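PDB 6FDF: tRNA (cytosine(38)-C(5))-methyltransferase from Schizosaccharomyces pombe, which methylates carbon 5 of cytosine 38 in the anticodon loop of tRNA(Asp), and less efficiently of tRNA(Glu), using S-adenosyl-L-methionine as methyl donor. Local coordinates for residues P83-F88 / Q103-I108; E138-L143 / Y148-G153; L14-G19 / K69-F74. All blocks are in the same frame, centred on the assembly; numbering follows the deposited sequence. Where two conformers were deposited one is given.

Contact 1 of 3, residues P83-F88 / Q103-I108; sequences PSCQPF and QAFLNI
The ring of F105 meets two residues of the P83-F88 loop along one side, both obliquely: P83 comes to CD1 and C85 to CD2. P83 brings the corner of its pyrrolidine, with CB 3.7 Å from CD1 of F105 and CG following on toward CE1, and the two side chains cross at a slant. SG of C85 lies 4.3 Å from the F105 ring centroid and 34° off the ring normal, a sulfur-aromatic contact whose closest approach is 3.8 Å, from C85 SG to F105 CD2. With its CG anti to the backbone N (chi1 -180°), F105 leaves its helix toward the loop and lays its ring against P83 and C85, while C85 turns SG back toward it (chi1 -71°). No hydrogen bond links the two segments, so apolar and sulfur contacts carry the junction, and all three residues are buried. C85 is the predicted catalytic cysteine; the loop reads P83-S84-C85-Q86, a variant of the PCQ motif of C5-methyltransferases with S84 in place of the proline before the cysteine. The loop follows strand 78-81 and F105 belongs to helix 103-111; strand 121-127 adds I124 against P83 and N126 against C85.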
loop_
_atom_site.group_PDB
_atom_site.type_symbol
_atom_site.label_atom_id
_atom_site.label_comp_id
_atom_site.label_asym_id
_atom_site.label_seq_id
_atom_site.Cartn_x
_atom_site.Cartn_y
_atom_site.Cartn_z
ATOM N N PRO A 83 2.729 9.305 0.667
ATOM C CA PRO A 83 3.412 10.254 -0.216
ATOM C C PRO A 83 4.532 9.604 -1.013
ATOM O O PRO A 83 4.991 8.497 -0.723
ATOM C CB PRO A 83 3.961 11.311 0.751
ATOM C CG PRO A 83 4.079 10.592 2.065
ATOM C CD PRO A 83 2.915 9.638 2.092
ATOM N N SER A 84 4.959 10.318 -2.045
ATOM C CA SER A 84 6.054 9.900 -2.912
ATOM C C SER A 84 7.282 10.665 -2.440
ATOM O O SER A 84 7.420 11.862 -2.704
ATOM C CB SER A 84 5.734 10.183 -4.378
ATOM O OG SER A 84 6.871 9.977 -5.200
ATOM N N CYS A 85 8.172 9.977 -1.725
ATOM C CA CYS A 85 9.316 10.640 -1.128
ATOM C C CYS A 85 10.663 10.184 -1.676
ATOM O O CYS A 85 11.683 10.786 -1.324
ATOM C CB CYS A 85 9.274 10.470 0.398
ATOM S SG CYS A 85 7.924 11.459 1.120
ATOM N N GLN A 86 10.701 9.151 -2.527
ATOM C CA GLN A 86 11.974 8.740 -3.106
ATOM C C GLN A 86 12.316 9.623 -4.308
ATOM O O GLN A 86 11.420 10.024 -5.057
ATOM C CB GLN A 86 11.923 7.274 -3.539
ATOM C CG GLN A 86 11.398 6.324 -2.484
ATOM C CD GLN A 86 11.903 4.907 -2.674
ATOM O OE1 GLN A 86 11.135 3.997 -2.985
ATOM N NE2 GLN A 86 13.205 4.715 -2.489
ATOM N N PRO A 87 13.602 9.947 -4.521
ATOM C CA PRO A 87 14.744 9.503 -3.715
ATOM C C PRO A 87 14.852 10.281 -2.412
ATOM O O PRO A 87 14.584 11.485 -2.385
ATOM C CB PRO A 87 15.940 9.794 -4.620
ATOM C CG PRO A 87 15.512 10.979 -5.404
ATOM C CD PRO A 87 14.025 10.820 -5.629
ATOM N N PHE A 88 15.232 9.588 -1.339
ATOM C CA PHE A 88 15.357 10.245 -0.042
ATOM C C PHE A 88 16.444 11.313 -0.061
ATOM O O PHE A 88 16.305 12.357 0.589
ATOM C CB PHE A 88 15.616 9.193 1.036
ATOM C CG PHE A 88 14.470 8.237 1.216
ATOM C CD1 PHE A 88 13.165 8.699 1.202
ATOM C CD2 PHE A 88 14.693 6.878 1.366
ATOM C CE1 PHE A 88 12.103 7.827 1.356
ATOM C CE2 PHE A 88 13.635 6.002 1.517
ATOM C CZ PHE A 88 12.337 6.478 1.511
ATOM N N GLN A 103 8.273 17.300 -3.553
ATOM C CA GLN A 103 7.916 18.666 -3.221
ATOM C C GLN A 103 6.494 18.687 -2.700
ATOM O O GLN A 103 6.148 19.515 -1.851
ATOM C CB GLN A 103 8.074 19.558 -4.454
ATOM C CG GLN A 103 7.564 20.980 -4.298
ATOM C CD GLN A 103 8.287 21.960 -5.211
ATOM O OE1 GLN A 103 7.765 22.352 -6.256
ATOM N NE2 GLN A 103 9.496 22.350 -4.825
ATOM N N ALA A 104 5.650 17.804 -3.246
ATOM C CA ALA A 104 4.276 17.685 -2.777
ATOM C C ALA A 104 4.214 17.347 -1.291
ATOM O O ALA A 104 3.403 17.925 -0.560
ATOM C CB ALA A 104 3.542 16.615 -3.586
ATOM N N PHE A 105 5.051 16.417 -0.813
ATOM C CA PHE A 105 4.996 16.119 0.618
ATOM C C PHE A 105 5.490 17.304 1.434
ATOM O O PHE A 105 4.898 17.645 2.464
ATOM C CB PHE A 105 5.807 14.861 0.941
ATOM C CG PHE A 105 5.796 14.488 2.410
ATOM C CD1 PHE A 105 4.616 14.108 3.036
ATOM C CD2 PHE A 105 6.968 14.512 3.154
ATOM C CE1 PHE A 105 4.599 13.773 4.376
ATOM C CE2 PHE A 105 6.964 14.166 4.498
ATOM C CZ PHE A 105 5.777 13.795 5.110
ATOM N N LEU A 106 6.539 17.981 0.959
ATOM C CA LEU A 106 7.036 19.145 1.680
ATOM C C LEU A 106 6.030 20.285 1.613
ATOM O O LEU A 106 5.936 21.087 2.551
ATOM C CB LEU A 106 8.388 19.577 1.120
ATOM C CG LEU A 106 9.458 18.484 1.176
ATOM C CD1 LEU A 106 10.791 18.980 0.626
ATOM C CD2 LEU A 106 9.610 17.957 2.600
ATOM N N ASN A 107 5.252 20.353 0.529
ATOM C CA ASN A 107 4.190 21.350 0.458
ATOM C C ASN A 107 3.143 21.101 1.534
ATOM O O ASN A 107 2.678 22.047 2.181
ATOM C CB ASN A 107 3.550 21.354 -0.930
ATOM C CG ASN A 107 2.461 22.408 -1.062
ATOM O OD1 ASN A 107 2.726 23.606 -0.970
ATOM N ND2 ASN A 107 1.226 21.963 -1.283
ATOM N N ILE A 108 2.766 19.835 1.751
ATOM C CA ILE A 108 1.826 19.531 2.828
ATOM C C ILE A 108 2.381 20.035 4.153
ATOM O O ILE A 108 1.675 20.677 4.939
ATOM C CB ILE A 108 1.522 18.023 2.884
ATOM C CG1 ILE A 108 0.793 17.567 1.617
ATOM C CG2 ILE A 108 0.667 17.695 4.106
ATOM C CD1 ILE A 108 0.719 16.056 1.477
#

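Contact 2 of 3, residues E138-L143 / Y148-G153; sequences ECRKVL and YNLIEG
R140 and E152 join helix 134-145 to strand 148-155 through a two-pronged salt bridge. The arginine offers its side, NE and NH1, giving one N-H to each carboxylate oxygen: NE to OE1 of E152 at 2.8 Å and NH1 to OE2 of E152 at 2.9 Å. The guanidinium and carboxylate planes are 13° apart, so the two groups are nearly coplanar, the carboxylate meeting the guanidinium at its edge, and the NH1 bond is nearly straight, using the syn lone pair of OE2. The arginine chain is extended from CG to NE, whereas E152 starts with CG between its backbone N and carbonyl carbon (chi1 59°) and then runs straight toward the arginine. Second partners hold both ends: NH1 of R140 also bonds to E131 O, and OE2 of E152 to W169 NE1. Such pairing probably fixes the rotation of both groups.

Beneath the bridge the contact turns apolar. L150 divides its branches, CD2 touching CG of R140 at 3.9 Å and CD1 meeting CD1 of L143 at 4.1 Å. The other methyl of L143, CD2, sits over one face of the Y148 ring, 3.9 Å from CD1 of that tyrosine. The main chain closes the turn with Y148 N donating to L143 O at 2.9 Å, while the phenol OH of Y148 bonds to P119 O.

Strand 148-155 is an outermost strand of the seven-stranded sheet, paired with 168-175. Segment 138-143 runs roughly antiparallel to 148-153, their N-to-C directions 148° apart, and C139 packs on helix 103-111 and strand 121-127.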
loop_
_atom_site.group_PDB
_atom_site.type_symbol
_atom_site.label_atom_id
_atom_site.label_comp_id
_atom_site.label_asym_id
_atom_site.label_seq_id
_atom_site.Cartn_x
_atom_site.Cartn_y
_atom_site.Cartn_z
ATOM N N GLU A 138 11.943 16.355 8.740
ATOM C CA GLU A 138 11.117 17.552 8.605
ATOM C C GLU A 138 9.689 17.288 9.059
ATOM O O GLU A 138 9.055 18.153 9.677
ATOM C CB GLU A 138 11.138 18.042 7.157
ATOM C CG GLU A 138 12.510 18.524 6.703
ATOM C CD GLU A 138 13.006 19.694 7.526
ATOM O OE1 GLU A 138 12.254 20.685 7.658
ATOM O OE2 GLU A 138 14.141 19.621 8.049
ATOM N N CYS A 139 9.173 16.094 8.773
ATOM C CA CYS A 139 7.818 15.738 9.186
ATOM C C CYS A 139 7.695 15.686 10.709
ATOM O O CYS A 139 6.763 16.262 11.282
ATOM C CB CYS A 139 7.428 14.401 8.561
ATOM S SG CYS A 139 5.836 13.761 9.128
ATOM N N ARG A 140 8.611 14.983 11.385
ATOM C CA ARG A 140 8.554 14.934 12.847
ATOM C C ARG A 140 8.625 16.332 13.448
ATOM O O ARG A 140 7.931 16.635 14.428
ATOM C CB ARG A 140 9.696 14.077 13.408
ATOM C CG ARG A 140 9.735 12.655 12.893
ATOM C CD ARG A 140 10.772 11.823 13.635
ATOM N NE ARG A 140 10.912 10.506 13.028
ATOM C CZ ARG A 140 11.815 10.200 12.100
ATOM N NH1 ARG A 140 11.848 8.978 11.589
ATOM N NH2 ARG A 140 12.700 11.105 11.703
ATOM N N LYS A 141 9.446 17.201 12.860
ATOM C CA LYS A 141 9.648 18.540 13.399
ATOM C C LYS A 141 8.373 19.379 13.321
ATOM O O LYS A 141 7.964 19.997 14.312
ATOM C CB LYS A 141 10.798 19.214 12.649
ATOM C CG LYS A 141 11.376 20.437 13.312
ATOM C CD LYS A 141 12.861 20.582 12.980
ATOM C CE LYS A 141 13.141 20.371 11.497
ATOM N NZ LYS A 141 14.598 20.528 11.180
ATOM N N VAL A 142 7.723 19.410 12.156
ATOM C CA VAL A 142 6.539 20.257 12.025
ATOM C C VAL A 142 5.371 19.675 12.816
ATOM O O VAL A 142 4.562 20.418 13.385
ATOM C CB VAL A 142 6.179 20.479 10.542
ATOM C CG1 VAL A 142 5.736 19.186 9.876
ATOM C CG2 VAL A 142 5.105 21.558 10.416
ATOM N N LEU A 143 5.260 18.343 12.873
ATOM C CA LEU A 143 4.187 17.730 13.651
ATOM C C LEU A 143 4.365 18.009 15.139
ATOM O O LEU A 143 3.407 18.376 15.830
ATOM C CB LEU A 143 4.121 16.225 13.377
ATOM C CG LEU A 143 3.673 15.805 11.976
ATOM C CD1 LEU A 143 3.527 14.285 11.885
ATOM C CD2 LEU A 143 2.371 16.490 11.588
ATOM N N TYR A 148 1.284 17.716 17.675
ATOM C CA TYR A 148 0.915 16.322 17.462
ATOM C C TYR A 148 1.762 15.379 18.305
ATOM O O TYR A 148 2.952 15.609 18.539
ATOM C CB TYR A 148 1.051 15.934 15.988
ATOM C CG TYR A 148 0.009 16.564 15.099
ATOM C CD1 TYR A 148 0.204 17.832 14.556
ATOM C CD2 TYR A 148 -1.186 15.903 14.818
ATOM C CE1 TYR A 148 -0.747 18.414 13.751
ATOM C CE2 TYR A 148 -2.149 16.481 14.011
ATOM C CZ TYR A 148 -1.918 17.741 13.479
ATOM O OH TYR A 148 -2.857 18.340 12.676
ATOM N N ASN A 149 1.121 14.295 18.745
ATOM C CA ASN A 149 1.779 13.139 19.343
ATOM C C ASN A 149 1.942 12.105 18.233
ATOM O O ASN A 149 0.947 11.572 17.732
ATOM C CB ASN A 149 0.944 12.595 20.504
ATOM C CG ASN A 149 1.661 11.520 21.301
ATOM O OD1 ASN A 149 2.333 10.655 20.736
ATOM N ND2 ASN A 149 1.500 11.553 22.626
ATOM N N LEU A 150 3.183 11.867 17.814
ATOM C CA LEU A 150 3.487 10.979 16.696
ATOM C C LEU A 150 4.108 9.681 17.198
ATOM O O LEU A 150 5.082 9.707 17.960
ATOM C CB LEU A 150 4.435 11.656 15.702
ATOM C CG LEU A 150 4.946 10.804 14.532
ATOM C CD1 LEU A 150 3.840 10.515 13.530
ATOM C CD2 LEU A 150 6.128 11.485 13.840
ATOM N N ILE A 151 3.548 8.549 16.769
ATOM C CA ILE A 151 4.202 7.255 16.938
ATOM C C ILE A 151 4.465 6.674 15.555
ATOM O O ILE A 151 3.766 6.992 14.589
ATOM C CB ILE A 151 3.374 6.278 17.799
ATOM C CG1 ILE A 151 2.014 6.002 17.152
ATOM C CG2 ILE A 151 3.208 6.836 19.206
ATOM C CD1 ILE A 151 1.268 4.838 17.801
ATOM N N GLU A 152 5.507 5.851 15.454
ATOM C CA GLU A 152 5.885 5.301 14.160
ATOM C C GLU A 152 6.467 3.907 14.337
ATOM O O GLU A 152 6.920 3.533 15.423
ATOM C CB GLU A 152 6.868 6.217 13.416
ATOM C CG GLU A 152 8.166 6.492 14.145
ATOM C CD GLU A 152 9.016 7.524 13.424
ATOM O OE1 GLU A 152 8.853 8.733 13.702
ATOM O OE2 GLU A 152 9.847 7.125 12.582
ATOM N N GLY A 153 6.456 3.142 13.249
ATOM C CA GLY A 153 7.037 1.809 13.273
ATOM C C GLY A 153 7.025 1.192 11.892
ATOM O O GLY A 153 6.414 1.715 10.955
#

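Contact 3 of 3, residues L14-G19 / K69-F74; sequences LELYSG and KDFDAF. With SAH (S-adenosyl-L-homocysteine), chain E.
L14 sets its two methyls against two rings of helix 68-74 in the Rossmann-like, class I methyltransferase fold. CD1 lies over one face of F74, 3.9 Å from the ring centroid and 18° off the normal, a CH-pi contact; CD2 comes to the edge of F71, 3.6 Å from its CE1. CG of L14 is anti to the backbone N (chi1 177°), which carries the fork toward the helix, and chi2 turns one methyl to each ring. L16 adds a looser touch through CD1 at the same edge of F71. Outward from this shell, W79 stacks on F71, C38 backs F74, and L14 is held in the sheet by backbone bonds to L78 and T80.

Past L16 the strand gives way to the cofactor loop. The ribose oxygen O4' of S-adenosyl-L-homocysteine lies in the plane of the Y17 ring, at its edge, while A104, F105 and I108 of helix 103-111 pack on the tyrosine. A serine in place of Y17 would probably open a gap between helix 103-111 and the cofactor, leaving the ribose without this ring edge. Across the loop, S18 O approaches SAH CA to 3.3 Å, and the SAH amino nitrogen makes a weak 3.4 Å bond to Y17 O.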
loop_
_atom_site.group_PDB
_atom_site.type_symbol
_atom_site.label_atom_id
_atom_site.label_comp_id
_atom_site.label_asym_id
_atom_site.label_seq_id
_atom_site.Cartn_x
_atom_site.Cartn_y
_atom_site.Cartn_z
ATOM N N LEU A 14 -9.802 13.267 4.410
ATOM C CA LEU A 14 -9.123 13.669 3.181
ATOM C C LEU A 14 -8.101 12.593 2.837
ATOM O O LEU A 14 -7.219 12.294 3.646
ATOM C CB LEU A 14 -8.446 15.028 3.355
ATOM C CG LEU A 14 -7.628 15.557 2.178
ATOM C CD1 LEU A 14 -8.530 15.817 0.972
ATOM C CD2 LEU A 14 -6.877 16.813 2.590
ATOM N N GLU A 15 -8.212 12.024 1.643
ATOM C CA GLU A 15 -7.419 10.857 1.249
ATOM C C GLU A 15 -6.425 11.302 0.174
ATOM O O GLU A 15 -6.740 11.314 -1.015
ATOM C CB GLU A 15 -8.356 9.744 0.769
ATOM C CG GLU A 15 -7.714 8.406 0.469
ATOM C CD GLU A 15 -8.741 7.374 0.033
ATOM O OE1 GLU A 15 -8.342 6.224 -0.254
ATOM O OE2 GLU A 15 -9.948 7.713 -0.023
ATOM N N LEU A 16 -5.224 11.682 0.608
ATOM C CA LEU A 16 -4.199 12.206 -0.290
ATOM C C LEU A 16 -3.355 11.074 -0.861
ATOM O O LEU A 16 -3.034 10.113 -0.153
ATOM C CB LEU A 16 -3.299 13.190 0.458
ATOM C CG LEU A 16 -4.006 14.408 1.056
ATOM C CD1 LEU A 16 -3.094 15.149 2.016
ATOM C CD2 LEU A 16 -4.480 15.323 -0.061
ATOM N N TYR A 17 -2.956 11.216 -2.131
ATOM C CA TYR A 17 -2.257 10.151 -2.860
ATOM C C TYR A 17 -3.107 8.877 -2.847
ATOM O O TYR A 17 -2.668 7.805 -2.422
ATOM C CB TYR A 17 -0.861 9.864 -2.274
ATOM C CG TYR A 17 0.056 11.046 -1.989
ATOM C CD1 TYR A 17 0.026 11.698 -0.757
ATOM C CD2 TYR A 17 0.996 11.467 -2.927
ATOM C CE1 TYR A 17 0.884 12.753 -0.479
ATOM C CE2 TYR A 17 1.855 12.531 -2.660
ATOM C CZ TYR A 17 1.797 13.161 -1.430
ATOM O OH TYR A 17 2.659 14.188 -1.138
ATOM N N SER A 18 -4.349 9.022 -3.319
ATOM C CA SER A 18 -5.381 8.027 -3.040
ATOM C C SER A 18 -5.209 6.733 -3.831
ATOM O O SER A 18 -5.669 5.680 -3.377
ATOM C CB SER A 18 -6.759 8.612 -3.331
ATOM O OG SER A 18 -6.744 9.394 -4.512
ATOM N N GLY A 19 -4.576 6.782 -5.000
ATOM C CA GLY A 19 -4.395 5.554 -5.768
ATOM C C GLY A 19 -5.734 4.909 -6.080
ATOM O O GLY A 19 -6.691 5.580 -6.481
ATOM N N LYS A 69 -6.101 27.401 1.890
ATOM C CA LYS A 69 -7.512 27.601 1.571
ATOM C C LYS A 69 -8.148 26.326 1.025
ATOM O O LYS A 69 -9.331 26.060 1.277
ATOM C CB LYS A 69 -7.665 28.747 0.572
ATOM C CG LYS A 69 -7.246 30.101 1.121
ATOM C CD LYS A 69 -7.581 31.227 0.148
ATOM C CE LYS A 69 -9.083 31.442 0.047
ATOM N NZ LYS A 69 -9.422 32.734 -0.614
ATOM N N ASP A 70 -7.391 25.538 0.253
ATOM C CA ASP A 70 -7.894 24.241 -0.200
ATOM C C ASP A 70 -8.175 23.320 0.980
ATOM O O ASP A 70 -9.255 22.722 1.076
ATOM C CB ASP A 70 -6.897 23.581 -1.157
ATOM C CG ASP A 70 -6.715 24.354 -2.450
ATOM O OD1 ASP A 70 -7.672 25.029 -2.894
ATOM O OD2 ASP A 70 -5.608 24.278 -3.029
ATOM N N PHE A 71 -7.202 23.177 1.883
ATOM C CA PHE A 71 -7.409 22.336 3.058
ATOM C C PHE A 71 -8.549 22.855 3.925
ATOM O O PHE A 71 -9.299 22.066 4.515
ATOM C CB PHE A 71 -6.119 22.248 3.867
ATOM C CG PHE A 71 -5.060 21.396 3.230
ATOM C CD1 PHE A 71 -5.215 20.023 3.150
ATOM C CD2 PHE A 71 -3.906 21.967 2.725
ATOM C CE1 PHE A 71 -4.240 19.232 2.571
ATOM C CE2 PHE A 71 -2.924 21.182 2.143
ATOM C CZ PHE A 71 -3.092 19.813 2.066
ATOM N N ASP A 72 -8.703 24.185 4.006
ATOM C CA ASP A 72 -9.803 24.766 4.770
ATOM C C ASP A 72 -11.150 24.369 4.182
ATOM O O ASP A 72 -12.086 24.032 4.917
ATOM C CB ASP A 72 -9.684 26.289 4.805
ATOM C CG ASP A 72 -8.552 26.774 5.695
ATOM O OD1 ASP A 72 -8.101 26.004 6.568
ATOM O OD2 ASP A 72 -8.127 27.940 5.525
ATOM N N ALA A 73 -11.266 24.414 2.853
ATOM C CA ALA A 73 -12.507 24.009 2.202
ATOM C C ALA A 73 -12.793 22.524 2.405
ATOM O O ALA A 73 -13.951 22.135 2.599
ATOM C CB ALA A 73 -12.444 24.346 0.713
ATOM N N PHE A 74 -11.760 21.677 2.345
ATOM C CA PHE A 74 -11.957 20.255 2.625
ATOM C C PHE A 74 -12.496 20.040 4.034
ATOM O O PHE A 74 -13.360 19.181 4.251
ATOM C CB PHE A 74 -10.647 19.486 2.442
ATOM C CG PHE A 74 -10.187 19.398 1.017
ATOM C CD1 PHE A 74 -11.094 19.176 -0.007
ATOM C CD2 PHE A 74 -8.845 19.530 0.700
ATOM C CE1 PHE A 74 -10.674 19.096 -1.325
ATOM C CE2 PHE A 74 -8.418 19.455 -0.617
ATOM C CZ PHE A 74 -9.333 19.236 -1.629
HETATM N N SAH E . -2.066 4.638 -1.315
HETATM C CA SAH E . -2.644 4.454 -2.628
HETATM C CB SAH E . -1.589 4.568 -3.732
HETATM C CG SAH E . -0.415 5.444 -3.299
HETATM S SD SAH E . 0.970 5.318 -4.391
HETATM C C SAH E . -3.348 3.136 -2.696
HETATM O O SAH E . -3.417 2.449 -1.653
HETATM O OXT SAH E . -3.844 2.799 -3.792
HETATM C "C5'" SAH E . 1.269 7.047 -4.498
HETATM C "C4'" SAH E . 0.170 7.699 -5.337
HETATM O "O4'" SAH E . 0.350 9.100 -5.250
HETATM C "C3'" SAH E . 0.214 7.307 -6.814
HETATM O "O3'" SAH E . -1.076 6.871 -7.240
HETATM C "C2'" SAH E . 0.545 8.612 -7.542
HETATM O "O2'" SAH E . -0.200 8.756 -8.756
HETATM C "C1'" SAH E . 0.133 9.672 -6.528
HETATM N N9 SAH E . 0.944 10.907 -6.567
HETATM C C8 SAH E . 2.288 11.006 -6.613
HETATM N N7 SAH E . 2.670 12.306 -6.633
HETATM C C5 SAH E . 1.561 13.070 -6.598
HETATM C C6 SAH E . 1.254 14.514 -6.593
HETATM N N6 SAH E . 2.244 15.433 -6.631
HETATM N N1 SAH E . -0.052 14.870 -6.550
HETATM C C2 SAH E . -1.044 13.963 -6.511
HETATM N N3 SAH E . -0.837 12.633 -6.512
HETATM C C4 SAH E . 0.427 12.137 -6.562
#

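In the fold
From the N terminus, contact 3 comes first: strand 11-16 and the loop behind it are met again 50 residues on, when helix 68-74 packs against the sheet. Contact 1 then closes a much shorter loop, free of helix and strand, between the end of strand 78-81 and helix 103-111. Contact 2 closes the tightest turn, from helix 134-145 into edge strand 148-155. The three follow in series, none within or across another. Contact 1 is the middle piece in space: Y17 of contact 3 packs on P83 of contact 1, while F105 CZ touches C139 CB of contact 2 at 3.9 Å. Contacts 2 and 3 stay about 10 Å apart at their nearest atoms but reach the same sheet.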